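Local coordinates for spectinomycin phosphotransferase (Legionella pneumophila, PDB 3I1A), which probably transfers a phosphate group from a nucleotide to the antibiotic spectinomycin, a modification associated with resistance, at residues R142-S147 with L236-R241. Numbering follows the deposited sequence.
Sequences RKEIYS and LAPKER
K143 pairs with L236 in a short parallel bridge, held on both flanks by backbone hydrogen bonds to the same leucine: L236 N to R142 O (3.0 Å) and E144 N to L236 O (3.1 Å). The pairing adds 142-143 as an outermost strand to a small mixed sheet in which A237 also bonds V207.

The close packing lies just beyond the bridge. E144 CB rests on A237 CB at 3.7 Å, and Y146 brings its hydroxyl to the ring of P238, Y146 OH to P238 CG 3.4 Å. With CG anti to the backbone N (chi1 177°) and a bend at chi2, the chain of E144 bends on toward the backbone of Y146. Its CG then lies over one face of the Y146 ring, toward the rim, while E144 OE2 accepts the N-H of Y146 N through the anti lone pair (2.9 Å). Y279 from helix 274-297 meets the Y146 ring edge-to-face.

Toward solvent the contact is looser. The exposed K143 runs beside the buried L236, K143 CD to L236 CD1 3.9 Å, and turns its NZ back to L141 O. R142, also exposed, leaves its backbone away from 236-241, and its NH2 bonds E233 O.

E144 OE1 receives a hydrogen bond from a water (2.7 Å) that also accepts one from R241 NH1; OE1 also hydrogen-bonds Y280 OH. Both carboxylate oxygens are therefore engaged. The shared water, rather than a direct salt bridge, links E144 to R241 in helix 240-243, and the nearby arginine would be expected to favour the charged form of E144.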
ATOM      1  N   ARG A 142      -6.716   0.975  12.551  1.00 17.11           N
ATOM      2  CA  ARG A 142      -6.291  -0.324  13.007  1.00 17.88           C
ATOM      3  C   ARG A 142      -4.961  -0.098  13.732  1.00 17.98           C
ATOM      4  O   ARG A 142      -4.184   0.813  13.382  1.00 16.47           O
ATOM      5  CB  ARG A 142      -6.122  -1.272  11.824  1.00 18.57           C
ATOM      6  CG  ARG A 142      -5.128  -0.826  10.791  1.00 20.66           C
ATOM      7  CD  ARG A 142      -5.429  -1.507   9.481  1.00 23.32           C
ATOM      8  NE  ARG A 142      -4.411  -1.183   8.489  1.00 23.44           N
ATOM      9  CZ  ARG A 142      -3.291  -1.873   8.332  1.00 23.13           C
ATOM     10  NH1 ARG A 142      -3.051  -2.928   9.102  1.00 23.21           N
ATOM     11  NH2 ARG A 142      -2.421  -1.524   7.393  1.00 22.93           N
ATOM     12  N   LYS A 143      -4.729  -0.901  14.765  1.00 16.20           N
ATOM     13  CA  LYS A 143      -3.517  -0.803  15.561  1.00 18.57           C
ATOM     14  C   LYS A 143      -2.589  -1.984  15.303  1.00 17.32           C
ATOM     15  O   LYS A 143      -3.047  -3.105  15.071  1.00 17.46           O
ATOM     16  CB  LYS A 143      -3.882  -0.776  17.054  1.00 19.48           C
ATOM     17  CG  LYS A 143      -3.870   0.596  17.747  1.00 20.68           C
ATOM     18  CD  LYS A 143      -4.935   1.543  17.253  1.00 20.95           C
ATOM     19  CE  LYS A 143      -6.328   1.105  17.675  1.00 21.83           C
ATOM     20  NZ  LYS A 143      -7.311   2.132  17.258  1.00 20.53           N
ATOM     21  N   GLU A 144      -1.282  -1.735  15.334  1.00 16.83           N
ATOM     22  CA  GLU A 144      -0.333  -2.832  15.173  1.00 15.35           C
ATOM     23  C   GLU A 144      -0.487  -3.718  16.411  1.00 17.13           C
ATOM     24  O   GLU A 144      -0.401  -3.227  17.546  1.00 15.87           O
ATOM     25  CB  GLU A 144       1.106  -2.312  15.133  1.00 14.92           C
ATOM     26  CG  GLU A 144       2.183  -3.390  15.035  1.00 16.15           C
ATOM     27  CD  GLU A 144       1.987  -4.257  13.804  1.00 18.20           C
ATOM     28  OE1 GLU A 144       2.217  -3.719  12.702  1.00 15.09           O
ATOM     29  OE2 GLU A 144       1.581  -5.442  13.945  1.00 15.55           O
ATOM     30  N   ILE A 145      -0.738  -5.006  16.198  1.00 16.71           N
ATOM     31  CA  ILE A 145      -0.837  -5.946  17.328  1.00 19.88           C
ATOM     32  C   ILE A 145       0.107  -7.148  17.198  1.00 21.07           C
ATOM     33  O   ILE A 145       0.008  -8.110  17.973  1.00 19.26           O
ATOM     34  CB  ILE A 145      -2.287  -6.452  17.551  1.00 19.59           C
ATOM     35  CG1 ILE A 145      -2.808  -7.192  16.327  1.00 20.88           C
ATOM     36  CG2 ILE A 145      -3.189  -5.268  17.884  1.00 20.74           C
ATOM     37  CD1 ILE A 145      -4.196  -7.808  16.572  1.00 23.36           C
ATOM     38  N   TYR A 146       1.025  -7.078  16.232  1.00 18.62           N
ATOM     39  CA  TYR A 146       2.009  -8.124  15.985  1.00 19.47           C
ATOM     40  C   TYR A 146       1.367  -9.490  15.805  1.00 21.30           C
ATOM     41  O   TYR A 146       1.855 -10.498  16.314  1.00 20.86           O
ATOM     42  CB  TYR A 146       3.026  -8.129  17.127  1.00 18.41           C
ATOM     43  CG  TYR A 146       3.783  -6.815  17.197  1.00 17.23           C
ATOM     44  CD1 TYR A 146       4.801  -6.541  16.296  1.00 16.24           C
ATOM     45  CD2 TYR A 146       3.426  -5.814  18.105  1.00 18.54           C
ATOM     46  CE1 TYR A 146       5.443  -5.308  16.281  1.00 20.53           C
ATOM     47  CE2 TYR A 146       4.079  -4.561  18.098  1.00 16.64           C
ATOM     48  CZ  TYR A 146       5.085  -4.329  17.172  1.00 17.92           C
ATOM     49  OH  TYR A 146       5.752  -3.119  17.134  1.00 21.64           O
ATOM     50  N   SER A 147       0.266  -9.503  15.064  1.00 21.02           N
ATOM     51  CA  SER A 147      -0.478 -10.724  14.820  1.00 23.44           C
ATOM     52  C   SER A 147       0.379 -11.837  14.240  1.00 22.41           C
ATOM     53  O   SER A 147       1.201 -11.613  13.359  1.00 22.72           O
ATOM     54  CB  SER A 147      -1.645 -10.439  13.872  1.00 23.90           C
ATOM     55  OG  SER A 147      -2.258 -11.648  13.474  1.00 26.52           O
ATOM     56  N   LEU A 236      -2.017   2.829  13.014  1.00 11.62           N
ATOM     57  CA  LEU A 236      -1.198   3.409  14.070  1.00 12.84           C
ATOM     58  C   LEU A 236      -0.206   2.308  14.391  1.00 13.17           C
ATOM     59  O   LEU A 236      -0.593   1.181  14.692  1.00 14.67           O
ATOM     60  CB  LEU A 236      -2.028   3.760  15.314  1.00 14.12           C
ATOM     61  CG  LEU A 236      -2.962   4.942  15.105  1.00 15.18           C
ATOM     62  CD1 LEU A 236      -3.898   5.126  16.269  1.00 17.05           C
ATOM     63  CD2 LEU A 236      -2.112   6.175  14.923  1.00 14.97           C
ATOM     64  N   ALA A 237       1.087   2.622  14.301  1.00 13.51           N
ATOM     65  CA  ALA A 237       2.090   1.616  14.553  1.00 13.79           C
ATOM     66  C   ALA A 237       3.414   2.358  14.732  1.00 12.90           C
ATOM     67  O   ALA A 237       3.467   3.578  14.568  1.00 14.45           O
ATOM     68  CB  ALA A 237       2.161   0.695  13.318  1.00 14.75           C
ATOM     69  N   PRO A 238       4.472   1.643  15.130  1.00 11.16           N
ATOM     70  CA  PRO A 238       5.792   2.259  15.301  1.00 11.38           C
ATOM     71  C   PRO A 238       6.183   2.807  13.928  1.00 13.35           C
ATOM     72  O   PRO A 238       5.837   2.210  12.905  1.00 12.84           O
ATOM     73  CB  PRO A 238       6.679   1.075  15.675  1.00 11.16           C
ATOM     74  CG  PRO A 238       5.731   0.185  16.433  1.00 12.24           C
ATOM     75  CD  PRO A 238       4.493   0.231  15.543  1.00 11.23           C
ATOM     76  N   LYS A 239       6.914   3.918  13.910  1.00 11.66           N
ATOM     77  CA  LYS A 239       7.325   4.553  12.666  1.00 12.93           C
ATOM     78  C   LYS A 239       8.048   3.600  11.729  1.00 12.47           C
ATOM     79  O   LYS A 239       8.033   3.807  10.510  1.00 13.08           O
ATOM     80  CB  LYS A 239       8.236   5.759  12.960  1.00 14.89           C
ATOM     81  CG  LYS A 239       9.571   5.425  13.657  1.00 15.57           C
ATOM     82  CD  LYS A 239      10.400   6.713  13.851  1.00 16.08           C
ATOM     83  CE  LYS A 239      11.817   6.417  14.380  1.00 15.80           C
ATOM     84  NZ  LYS A 239      11.850   5.744  15.713  1.00 15.38           N
ATOM     85  N   GLU A 240       8.687   2.573  12.293  1.00 12.60           N
ATOM     86  CA  GLU A 240       9.422   1.611  11.492  1.00 14.09           C
ATOM     87  C   GLU A 240       8.530   0.844  10.501  1.00 12.89           C
ATOM     88  O   GLU A 240       9.027   0.275   9.527  1.00 13.34           O
ATOM     89  CB  GLU A 240      10.209   0.664  12.420  1.00 13.14           C
ATOM     90  CG  GLU A 240      11.404   1.343  13.152  1.00 13.63           C
ATOM     91  CD  GLU A 240      11.015   2.282  14.294  1.00 14.76           C
ATOM     92  OE1 GLU A 240       9.860   2.246  14.783  1.00 13.93           O
ATOM     93  OE2 GLU A 240      11.889   3.061  14.722  1.00 13.65           O
ATOM     94  N   ARG A 241       7.223   0.843  10.746  1.00 12.55           N
ATOM     95  CA  ARG A 241       6.255   0.223   9.828  1.00 13.28           C
ATOM     96  C   ARG A 241       6.439   0.849   8.436  1.00 13.51           C
ATOM     97  O   ARG A 241       6.297   0.173   7.397  1.00 13.41           O
ATOM     98  CB  ARG A 241       4.848   0.511  10.322  1.00 14.94           C
ATOM     99  CG  ARG A 241       3.743   0.316   9.292  1.00 15.90           C
ATOM    100  CD  ARG A 241       3.453  -1.150   9.049  1.00 17.44           C
ATOM    101  NE  ARG A 241       4.375  -1.712   8.062  1.00 16.24           N
ATOM    102  CZ  ARG A 241       4.244  -2.934   7.571  1.00 18.77           C
ATOM    103  NH1 ARG A 241       3.233  -3.701   7.977  1.00 17.64           N
ATOM    104  NH2 ARG A 241       5.131  -3.393   6.688  1.00 19.80           N
TER
HETATM  105  O   HOH W   1       1.382  -4.231  10.228  1.00 18.47           O